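Local structure of MATE family efflux transporter (Vibrio cholerae, 6IDP) at residues M367-V372 against A424-Y429; V281-M286 against Q315-F320; P292-M297 against Q308-A313. The protein probably exports drugs and other toxic compounds across the bacterial inner membrane in exchange for protons, as a member of the MATE multidrug transporter family. All blocks are in the same frame, centred on the assembly; numbering follows the deposited sequence.

Contact 1. Residues M367-V372 against A424-Y429. With OLC ((2R)-2,3-dihydroxypropyl (9Z)-octadec-9-enoate), chain G; OLC ((2R)-2,3-dihydroxypropyl (9Z)-octadec-9-enoate), chain I.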
loop_
_atom_site.group_PDB
_atom_site.type_symbol
_atom_site.label_atom_id
_atom_site.label_comp_id
_atom_site.label_asym_id
_atom_site.label_seq_id
_atom_site.Cartn_x
_atom_site.Cartn_y
_atom_site.Cartn_z
ATOM N N MET A 367 -3.199 -7.536 8.332
ATOM C CA MET A 367 -2.943 -7.105 6.962
ATOM C C MET A 367 -3.146 -8.258 5.986
ATOM O O MET A 367 -3.713 -8.085 4.909
ATOM C CB MET A 367 -1.523 -6.558 6.825
ATOM C CG MET A 367 -1.255 -5.301 7.639
ATOM S SD MET A 367 0.508 -4.913 7.761
ATOM C CE MET A 367 0.940 -4.725 6.035
ATOM N N LEU A 368 -2.673 -9.433 6.380
ATOM C CA LEU A 368 -2.742 -10.626 5.548
ATOM C C LEU A 368 -4.187 -11.056 5.329
ATOM O O LEU A 368 -4.592 -11.371 4.212
ATOM C CB LEU A 368 -1.946 -11.763 6.191
ATOM C CG LEU A 368 -1.028 -12.599 5.301
ATOM C CD1 LEU A 368 0.026 -11.724 4.645
ATOM C CD2 LEU A 368 -0.377 -13.700 6.122
ATOM N N MET A 369 -4.962 -11.055 6.408
ATOM C CA MET A 369 -6.349 -11.490 6.355
ATOM C C MET A 369 -7.204 -10.564 5.488
ATOM O O MET A 369 -8.125 -11.027 4.812
ATOM C CB MET A 369 -6.928 -11.589 7.768
ATOM C CG MET A 369 -6.290 -12.677 8.626
ATOM S SD MET A 369 -6.474 -14.335 7.930
ATOM C CE MET A 369 -4.862 -14.617 7.201
ATOM N N VAL A 370 -6.897 -9.267 5.504
ATOM C CA VAL A 370 -7.597 -8.310 4.650
ATOM C C VAL A 370 -7.385 -8.650 3.178
ATOM O O VAL A 370 -8.342 -8.739 2.409
ATOM C CB VAL A 370 -7.138 -6.853 4.905
ATOM C CG1 VAL A 370 -7.621 -5.933 3.785
ATOM C CG2 VAL A 370 -7.644 -6.360 6.251
ATOM N N SER A 371 -6.127 -8.852 2.798
ATOM C CA SER A 371 -5.787 -9.155 1.413
ATOM C C SER A 371 -6.338 -10.511 0.977
ATOM O O SER A 371 -6.715 -10.688 -0.179
ATOM C CB SER A 371 -4.269 -9.114 1.215
ATOM O OG SER A 371 -3.640 -10.179 1.905
ATOM N N VAL A 372 -6.383 -11.463 1.905
ATOM C CA VAL A 372 -6.910 -12.793 1.616
ATOM C C VAL A 372 -8.427 -12.744 1.420
ATOM O O VAL A 372 -8.961 -13.360 0.497
ATOM C CB VAL A 372 -6.557 -13.800 2.734
ATOM C CG1 VAL A 372 -7.418 -15.054 2.632
ATOM C CG2 VAL A 372 -5.077 -14.159 2.676
ATOM N N ALA A 424 -8.556 -11.092 16.099
ATOM C CA ALA A 424 -9.899 -10.873 15.573
ATOM C C ALA A 424 -9.961 -11.137 14.073
ATOM O O ALA A 424 -10.946 -11.676 13.567
ATOM C CB ALA A 424 -10.359 -9.457 15.874
ATOM N N ALA A 425 -8.907 -10.745 13.364
ATOM C CA ALA A 425 -8.848 -10.906 11.916
ATOM C C ALA A 425 -8.829 -12.383 11.535
ATOM O O ALA A 425 -9.514 -12.802 10.603
ATOM C CB ALA A 425 -7.627 -10.195 11.354
ATOM N N TRP A 426 -8.039 -13.160 12.267
ATOM C CA TRP A 426 -7.948 -14.594 12.050
ATOM C C TRP A 426 -9.288 -15.287 12.309
ATOM O O TRP A 426 -9.655 -16.223 11.601
ATOM C CB TRP A 426 -6.853 -15.200 12.936
ATOM C CG TRP A 426 -6.882 -16.696 12.960
ATOM C CD1 TRP A 426 -7.350 -17.489 13.966
ATOM C CD2 TRP A 426 -6.430 -17.579 11.929
ATOM N NE1 TRP A 426 -7.215 -18.812 13.626
ATOM C CE2 TRP A 426 -6.653 -18.894 12.380
ATOM C CE3 TRP A 426 -5.859 -17.385 10.667
ATOM C CZ2 TRP A 426 -6.324 -20.011 11.613
ATOM C CZ3 TRP A 426 -5.533 -18.495 9.907
ATOM C CH2 TRP A 426 -5.766 -19.790 10.382
ATOM N N LEU A 427 -10.010 -14.819 13.322
ATOM C CA LEU A 427 -11.322 -15.370 13.652
ATOM C C LEU A 427 -12.356 -15.043 12.580
ATOM O O LEU A 427 -13.201 -15.875 12.242
ATOM C CB LEU A 427 -11.801 -14.844 15.008
ATOM C CG LEU A 427 -11.028 -15.335 16.232
ATOM C CD1 LEU A 427 -11.535 -14.659 17.499
ATOM C CD2 LEU A 427 -11.134 -16.845 16.347
ATOM N N ALA A 428 -12.286 -13.821 12.058
ATOM C CA ALA A 428 -13.196 -13.369 11.011
ATOM C C ALA A 428 -12.963 -14.144 9.715
ATOM O O ALA A 428 -13.908 -14.476 9.001
ATOM C CB ALA A 428 -13.031 -11.879 10.773
ATOM N N TYR A 429 -11.695 -14.413 9.418
ATOM C CA TYR A 429 -11.320 -15.234 8.273
ATOM C C TYR A 429 -11.872 -16.648 8.402
ATOM O O TYR A 429 -12.361 -17.225 7.431
ATOM C CB TYR A 429 -9.798 -15.276 8.132
ATOM C CG TYR A 429 -9.272 -16.391 7.248
ATOM C CD1 TYR A 429 -9.640 -16.481 5.911
ATOM C CD2 TYR A 429 -8.386 -17.339 7.745
ATOM C CE1 TYR A 429 -9.156 -17.493 5.097
ATOM C CE2 TYR A 429 -7.894 -18.355 6.942
ATOM C CZ TYR A 429 -8.283 -18.426 5.618
ATOM O OH TYR A 429 -7.796 -19.432 4.814
HETATM C C18 OLC G . -1.399 -13.283 16.720
HETATM C C10 OLC G . -1.893 -20.392 11.389
HETATM C C9 OLC G . -1.391 -21.645 11.396
HETATM C C17 OLC G . -2.873 -13.456 16.426
HETATM C C11 OLC G . -2.431 -19.798 12.673
HETATM C C16 OLC G . -3.052 -14.102 15.069
HETATM C C12 OLC G . -2.597 -18.298 12.538
HETATM C C15 OLC G . -2.980 -15.610 15.186
HETATM C C13 OLC G . -3.018 -17.724 13.875
HETATM C C14 OLC G . -3.046 -16.213 13.797
HETATM C C18 OLC I . -14.361 -10.766 17.164
HETATM C C17 OLC I . -14.166 -10.537 15.681
HETATM C C11 OLC I . -15.988 -16.647 16.511
HETATM C C16 OLC I . -14.356 -11.843 14.943
HETATM C C12 OLC I . -15.920 -15.144 16.671
HETATM C C15 OLC I . -15.792 -12.294 15.096
HETATM C C13 OLC I . -16.793 -14.489 15.621
HETATM C C14 OLC I . -15.926 -13.730 14.639
#
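Met369 makes most of the bridge from helix 360-375 to helix 379-435. Its CB rests 3.9 Å from Ala425 CB, where the two backbones come nearest, and its CG lies over the Ala425 carbonyl. Beyond CB the chain bends twice, at chi2 (-60°) and chi3 (101°), and the first of these bends brings the sulfur up to both Tyr429 and Trp426. Met369 SD presses on Tyr429 CB at 3.5 Å and stands 4.1 Å from the centroid of the Tyr429 ring, approaching it obliquely. A looser Met-aromatic contact, also oblique to the indole, puts Met369 SD 4.1 Å from Trp426 CE3; one face of that indole is covered by C12 of the OLC of chain G. One turn further on, Val372 returns to the interface and lays CG1 obliquely beside the Tyr429 ring, 3.9 Å from CE1. The pattern is that of near-parallel transmembrane helices packed through a small residue, their axes 9.1 Å apart and inclined by 26°, with paired Met-aromatic contacts where helix 360-375 meets helix 379-435 in the helical bundle of this MATE transporter.

Contact 2. Residues V281-M286 against Q315-F320. With OLC ((2R)-2,3-dihydroxypropyl (9Z)-octadec-9-enoate), chain P; OLC ((2R)-2,3-dihydroxypropyl (9Z)-octadec-9-enoate), chain N.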
loop_
_atom_site.group_PDB
_atom_site.type_symbol
_atom_site.label_atom_id
_atom_site.label_comp_id
_atom_site.label_asym_id
_atom_site.label_seq_id
_atom_site.Cartn_x
_atom_site.Cartn_y
_atom_site.Cartn_z
ATOM N N VAL A 281 7.855 -4.714 5.828
ATOM C CA VAL A 281 7.983 -4.637 4.379
ATOM C C VAL A 281 7.793 -6.006 3.715
ATOM O O VAL A 281 7.305 -6.086 2.590
ATOM C CB VAL A 281 9.352 -4.026 3.965
ATOM C CG1 VAL A 281 10.501 -4.954 4.325
ATOM C CG2 VAL A 281 9.364 -3.692 2.479
ATOM N N ALA A 282 8.147 -7.080 4.412
ATOM C CA ALA A 282 7.964 -8.418 3.854
ATOM C C ALA A 282 6.488 -8.795 3.849
ATOM O O ALA A 282 6.012 -9.465 2.928
ATOM C CB ALA A 282 8.770 -9.443 4.629
ATOM N N VAL A 283 5.767 -8.371 4.884
ATOM C CA VAL A 283 4.336 -8.616 4.949
ATOM C C VAL A 283 3.644 -7.812 3.853
ATOM O O VAL A 283 2.741 -8.310 3.173
ATOM C CB VAL A 283 3.754 -8.252 6.327
ATOM C CG1 VAL A 283 2.260 -8.518 6.362
ATOM C CG2 VAL A 283 4.455 -9.041 7.420
ATOM N N LEU A 284 4.095 -6.572 3.673
ATOM C CA LEU A 284 3.577 -5.696 2.630
ATOM C C LEU A 284 3.740 -6.329 1.246
ATOM O O LEU A 284 2.810 -6.326 0.439
ATOM C CB LEU A 284 4.278 -4.338 2.686
ATOM C CG LEU A 284 3.566 -3.127 2.076
ATOM C CD1 LEU A 284 3.869 -2.971 0.588
ATOM C CD2 LEU A 284 2.061 -3.198 2.326
ATOM N N ALA A 285 4.921 -6.879 0.983
ATOM C CA ALA A 285 5.186 -7.568 -0.276
ATOM C C ALA A 285 4.234 -8.745 -0.472
ATOM O O ALA A 285 3.782 -9.011 -1.587
ATOM C CB ALA A 285 6.633 -8.045 -0.326
ATOM N N MET A 286 3.926 -9.436 0.620
ATOM C CA MET A 286 3.074 -10.621 0.576
ATOM C C MET A 286 1.624 -10.268 0.240
ATOM O O MET A 286 0.909 -11.070 -0.354
ATOM C CB MET A 286 3.136 -11.373 1.910
ATOM C CG MET A 286 2.986 -12.883 1.785
ATOM S SD MET A 286 3.495 -13.766 3.280
ATOM C CE MET A 286 4.800 -12.686 3.863
ATOM N N GLN A 315 2.349 -18.472 9.241
ATOM C CA GLN A 315 3.493 -18.993 9.980
ATOM C C GLN A 315 4.730 -18.138 9.750
ATOM O O GLN A 315 5.443 -17.801 10.697
ATOM C CB GLN A 315 3.785 -20.440 9.589
ATOM C CG GLN A 315 2.774 -21.439 10.112
ATOM C CD GLN A 315 2.979 -22.823 9.533
ATOM O OE1 GLN A 315 4.102 -23.214 9.212
ATOM N NE2 GLN A 315 1.892 -23.570 9.387
ATOM N N PHE A 316 4.984 -17.788 8.493
ATOM C CA PHE A 316 6.130 -16.951 8.173
ATOM C C PHE A 316 6.028 -15.598 8.870
ATOM O O PHE A 316 6.973 -15.161 9.521
ATOM C CB PHE A 316 6.267 -16.747 6.662
ATOM C CG PHE A 316 7.286 -15.706 6.288
ATOM C CD1 PHE A 316 8.637 -16.014 6.264
ATOM C CD2 PHE A 316 6.895 -14.416 5.976
ATOM C CE1 PHE A 316 9.578 -15.053 5.930
ATOM C CE2 PHE A 316 7.834 -13.447 5.640
ATOM C CZ PHE A 316 9.175 -13.769 5.617
ATOM N N VAL A 317 4.878 -14.944 8.731
ATOM C CA VAL A 317 4.669 -13.617 9.300
ATOM C C VAL A 317 4.905 -13.591 10.808
ATOM O O VAL A 317 5.628 -12.732 11.313
ATOM C CB VAL A 317 3.249 -13.101 8.999
ATOM C CG1 VAL A 317 2.943 -11.864 9.831
ATOM C CG2 VAL A 317 3.104 -12.800 7.516
ATOM N N LEU A 318 4.307 -14.540 11.522
ATOM C CA LEU A 318 4.485 -14.634 12.967
ATOM C C LEU A 318 5.944 -14.875 13.345
ATOM O O LEU A 318 6.477 -14.214 14.233
ATOM C CB LEU A 318 3.606 -15.748 13.538
ATOM C CG LEU A 318 2.112 -15.440 13.484
ATOM C CD1 LEU A 318 1.301 -16.586 14.062
ATOM C CD2 LEU A 318 1.833 -14.144 14.227
ATOM N N GLY A 319 6.585 -15.818 12.663
ATOM C CA GLY A 319 7.972 -16.139 12.941
ATOM C C GLY A 319 8.931 -15.014 12.590
ATOM O O GLY A 319 9.805 -14.660 13.379
ATOM N N PHE A 320 8.756 -14.450 11.402
ATOM C CA PHE A 320 9.642 -13.414 10.884
ATOM C C PHE A 320 9.576 -12.129 11.714
ATOM O O PHE A 320 10.609 -11.539 12.038
ATOM C CB PHE A 320 9.294 -13.131 9.418
ATOM C CG PHE A 320 10.225 -12.176 8.732
ATOM C CD1 PHE A 320 11.534 -12.537 8.451
ATOM C CD2 PHE A 320 9.777 -10.929 8.330
ATOM C CE1 PHE A 320 12.386 -11.656 7.803
ATOM C CE2 PHE A 320 10.620 -10.046 7.681
ATOM C CZ PHE A 320 11.927 -10.408 7.418
HETATM C C18 OLC P . 10.696 -12.666 0.833
HETATM C C10 OLC P . 9.073 -19.385 3.440
HETATM C C9 OLC P . 9.914 -20.442 3.392
HETATM C C17 OLC P . 10.424 -13.234 2.210
HETATM C C11 OLC P . 8.194 -19.041 2.255
HETATM C C8 OLC P . 9.998 -21.315 2.156
HETATM C C16 OLC P . 9.846 -14.628 2.083
HETATM C C12 OLC P . 7.138 -18.032 2.657
HETATM C C7 OLC P . 11.308 -22.075 2.151
HETATM C C15 OLC P . 8.374 -14.542 1.751
HETATM C C13 OLC P . 7.760 -16.666 2.852
HETATM C C6 OLC P . 11.081 -23.520 2.541
HETATM C C14 OLC P . 7.829 -15.936 1.530
HETATM C C5 OLC P . 10.440 -24.267 1.392
HETATM C C18 OLC N . 14.419 -3.877 10.783
HETATM C C17 OLC N . 13.523 -4.837 10.033
HETATM C C16 OLC N . 14.037 -5.006 8.620
HETATM C C12 OLC N . 13.445 -7.274 4.294
HETATM C C15 OLC N . 13.155 -5.975 7.863
HETATM C C13 OLC N . 12.963 -7.210 5.727
HETATM C C14 OLC N . 13.568 -6.000 6.406
#
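Ala282 and Met286, one turn apart, face Phe316 and Phe320, also one turn apart, across an antiparallel pair of transmembrane helices. Helices 281-299 and 303-330 follow each other in the chain as a helical hairpin; here the two short segments run at 168° to one another, with axes 10.6 Å apart.

Contacts with aromatic groups come first. The Ala282 methyl sits at the edge of the Phe316 ring and meets Phe320 more closely, with Ala282 CB 3.6 Å from Phe320 CE2, oblique to that ring. Met286 is extended through chi2 and turns at chi3 (-32°), which brings its methyl up to Phe316 obliquely; Met286 CE is 3.4 Å from Phe316 CD2, a tight approach. Within their own helix the two phenylalanines also pack together: CB of Phe320 lies over one face of Phe316, and Phe316 CZ over a face of Phe320.

Purely aliphatic packing lies next to this. Val283 and Val317 cross at about a right angle, their CG2 methyls 4.0 Å apart, and Met286 CE also reaches Val317 CG2, so one methyl serves both a ring and a branched side chain.

The lipid contacts complete the arrangement. C13 of the OLC of chain P lies over the Phe316 face opposite Phe320 CB, offset toward the rim, and the OLC of chain N meets the edge of Phe320. That second lipid also touches the start of helix 281-299. Val281 has chi1 at 67°, with CG1 in the crowded position between the backbone N and carbonyl carbon, and this CG1 is 3.6 Å from C13 of the OLC of chain N.

Contact 3. Residues P292-M297 against Q308-A313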
loop_
_atom_site.group_PDB
_atom_site.type_symbol
_atom_site.label_atom_id
_atom_site.label_comp_id
_atom_site.label_asym_id
_atom_site.label_seq_id
_atom_site.Cartn_x
_atom_site.Cartn_y
_atom_site.Cartn_z
ATOM N N PRO A 292 -3.056 -12.956 -5.830
ATOM C CA PRO A 292 -3.252 -13.632 -7.121
ATOM C C PRO A 292 -3.236 -15.150 -6.999
ATOM O O PRO A 292 -3.990 -15.826 -7.695
ATOM C CB PRO A 292 -2.059 -13.163 -7.958
ATOM C CG PRO A 292 -1.555 -11.944 -7.291
ATOM C CD PRO A 292 -1.850 -12.106 -5.838
ATOM N N MET A 293 -2.374 -15.671 -6.132
ATOM C CA MET A 293 -2.303 -17.108 -5.897
ATOM C C MET A 293 -3.630 -17.622 -5.345
ATOM O O MET A 293 -4.155 -18.630 -5.810
ATOM C CB MET A 293 -1.158 -17.445 -4.934
ATOM C CG MET A 293 0.206 -16.941 -5.380
ATOM S SD MET A 293 1.516 -17.268 -4.173
ATOM C CE MET A 293 1.736 -19.037 -4.367
ATOM N N ILE A 294 -4.167 -16.914 -4.354
ATOM C CA ILE A 294 -5.434 -17.289 -3.734
ATOM C C ILE A 294 -6.589 -17.225 -4.730
ATOM O O ILE A 294 -7.400 -18.149 -4.811
ATOM C CB ILE A 294 -5.764 -16.385 -2.523
ATOM C CG1 ILE A 294 -4.689 -16.514 -1.443
ATOM C CG2 ILE A 294 -7.122 -16.741 -1.943
ATOM C CD1 ILE A 294 -4.588 -17.899 -0.846
ATOM N N GLY A 295 -6.654 -16.131 -5.486
ATOM C CA GLY A 295 -7.716 -15.926 -6.455
ATOM C C GLY A 295 -7.749 -16.995 -7.531
ATOM O O GLY A 295 -8.816 -17.513 -7.868
ATOM N N ARG A 296 -6.579 -17.331 -8.067
ATOM C CA ARG A 296 -6.485 -18.368 -9.087
ATOM C C ARG A 296 -6.898 -19.726 -8.522
ATOM O O ARG A 296 -7.598 -20.494 -9.184
ATOM C CB ARG A 296 -5.064 -18.445 -9.656
ATOM C CG ARG A 296 -4.965 -19.270 -10.940
ATOM C CD ARG A 296 -3.549 -19.766 -11.195
ATOM N NE ARG A 296 -3.047 -20.566 -10.080
ATOM C CZ ARG A 296 -3.366 -21.839 -9.865
ATOM N NH1 ARG A 296 -4.195 -22.470 -10.687
ATOM N NH2 ARG A 296 -2.859 -22.482 -8.823
ATOM N N MET A 297 -6.463 -20.015 -7.297
ATOM C CA MET A 297 -6.774 -21.289 -6.663
ATOM C C MET A 297 -8.272 -21.420 -6.392
ATOM O O MET A 297 -8.839 -22.504 -6.538
ATOM C CB MET A 297 -5.973 -21.463 -5.368
ATOM C CG MET A 297 -4.513 -21.846 -5.591
ATOM S SD MET A 297 -3.560 -22.032 -4.061
ATOM C CE MET A 297 -4.068 -20.574 -3.176
ATOM N N GLN A 308 -3.935 -24.286 3.071
ATOM C CA GLN A 308 -2.529 -24.574 3.346
ATOM C C GLN A 308 -1.631 -23.348 3.122
ATOM O O GLN A 308 -0.822 -23.003 3.980
ATOM C CB GLN A 308 -2.048 -25.751 2.486
ATOM C CG GLN A 308 -2.715 -27.075 2.840
ATOM C CD GLN A 308 -2.152 -28.260 2.072
ATOM O OE1 GLN A 308 -1.797 -28.151 0.897
ATOM N NE2 GLN A 308 -2.077 -29.406 2.737
ATOM N N LEU A 309 -1.786 -22.691 1.977
ATOM C CA LEU A 309 -0.950 -21.542 1.627
ATOM C C LEU A 309 -1.123 -20.377 2.603
ATOM O O LEU A 309 -0.154 -19.691 2.942
ATOM C CB LEU A 309 -1.254 -21.074 0.202
ATOM C CG LEU A 309 -0.437 -19.898 -0.336
ATOM C CD1 LEU A 309 1.054 -20.213 -0.324
ATOM C CD2 LEU A 309 -0.899 -19.525 -1.737
ATOM N N VAL A 310 -2.354 -20.153 3.052
ATOM C CA VAL A 310 -2.630 -19.077 3.995
ATOM C C VAL A 310 -1.965 -19.357 5.342
ATOM O O VAL A 310 -1.375 -18.462 5.953
ATOM C CB VAL A 310 -4.149 -18.867 4.186
ATOM C CG1 VAL A 310 -4.428 -17.958 5.380
ATOM C CG2 VAL A 310 -4.761 -18.282 2.920
ATOM N N ARG A 311 -2.047 -20.602 5.796
ATOM C CA ARG A 311 -1.419 -20.986 7.053
ATOM C C ARG A 311 0.102 -20.892 6.956
ATOM O O ARG A 311 0.762 -20.476 7.907
ATOM C CB ARG A 311 -1.850 -22.397 7.461
ATOM C CG ARG A 311 -3.253 -22.449 8.048
ATOM C CD ARG A 311 -3.727 -23.874 8.275
ATOM N NE ARG A 311 -4.989 -23.909 9.011
ATOM C CZ ARG A 311 -5.086 -24.124 10.319
ATOM N NH1 ARG A 311 -3.994 -24.334 11.041
ATOM N NH2 ARG A 311 -6.275 -24.135 10.905
ATOM N N ILE A 312 0.650 -21.275 5.807
ATOM C CA ILE A 312 2.078 -21.107 5.545
ATOM C C ILE A 312 2.460 -19.633 5.646
ATOM O O ILE A 312 3.437 -19.280 6.304
ATOM C CB ILE A 312 2.474 -21.648 4.154
ATOM C CG1 ILE A 312 2.362 -23.170 4.120
ATOM C CG2 ILE A 312 3.893 -21.230 3.796
ATOM C CD1 ILE A 312 2.657 -23.769 2.757
ATOM N N ALA A 313 1.670 -18.781 5.001
ATOM C CA ALA A 313 1.893 -17.340 5.036
ATOM C C ALA A 313 1.829 -16.792 6.460
ATOM O O ALA A 313 2.646 -15.955 6.845
ATOM C CB ALA A 313 0.877 -16.630 4.154
#
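Leu309 drives a single methyl, CD2, into a group of three side chains on the neighbouring helix, Met293, Ile294 and Met297. It illustrates how widely spaced antiparallel membrane helices can still meet, and between these two segments the packing is entirely apolar: their axes stay 11.1 Å apart, and even the nearest CA atoms, those of Ile294 and Leu309, are 8.2 Å from each other. Long, flexible side chains bridge that separation.

The methionine contacts form one group. Met293 and Met297 sit one helical turn apart, and both extend through chi2 before bending at chi3, in opposite senses (73° and -46°). Their end methyls thereby come round to the same leucine branch: Met297 CE is 3.6 Å from Leu309 CD2, and Met293 CE is 3.8 Å from it. Met293 CB touches the same methyl, so Met293 curls around it from CB to CE. Each methionine side chain crosses that of Leu309 at about a right angle.

Branched aliphatic contacts form the second group. Ile294 does not aim its CB at the partner helix, but its CD1 reaches across, lying 3.8 Å from Val310 CG2 and 4.1 Å from Leu309 CD2. It thus fills the interface beside the leucine and carries the packing on to Val310.

Helix 281-299 is kinked at Pro292, whose N makes no bond to the preceding turn, and these contacts come from the turns just after the kink. Helix 5-39 adjoins the pair, with Leu14 touching Met293 and Leu10 touching Gln308. Helix 360-375 lies beside Ile294 and Val310 through Ala375, Met369 and Val372, while Ile306, from the start of helix 303-330, packs against both Ile294 and Met297.

Contacts 2 and 3 are two levels of the same hairpin, formed by helices 281-299 and 303-330, with centres 14 Å apart; contact 3 lies nearer the turn. Met286 SD joins them by touching Ala313 CB at 4.0 Å. Contact 1 adds helix 360-375, which packs against both levels. Leu368 touches both: its CD2 is 3.7 Å from Ala313 CB and 3.9 Å from Val317 CG2. Farther along, Met369 CE lies 3.8 Å from Val310 CG1, and Tyr429 OH is 3.7 Å from that same methyl, bringing helix 379-435 up to contact 3. OLC chains border contacts 1 and 2, consistent with lipid-facing flanks of this helical bundle.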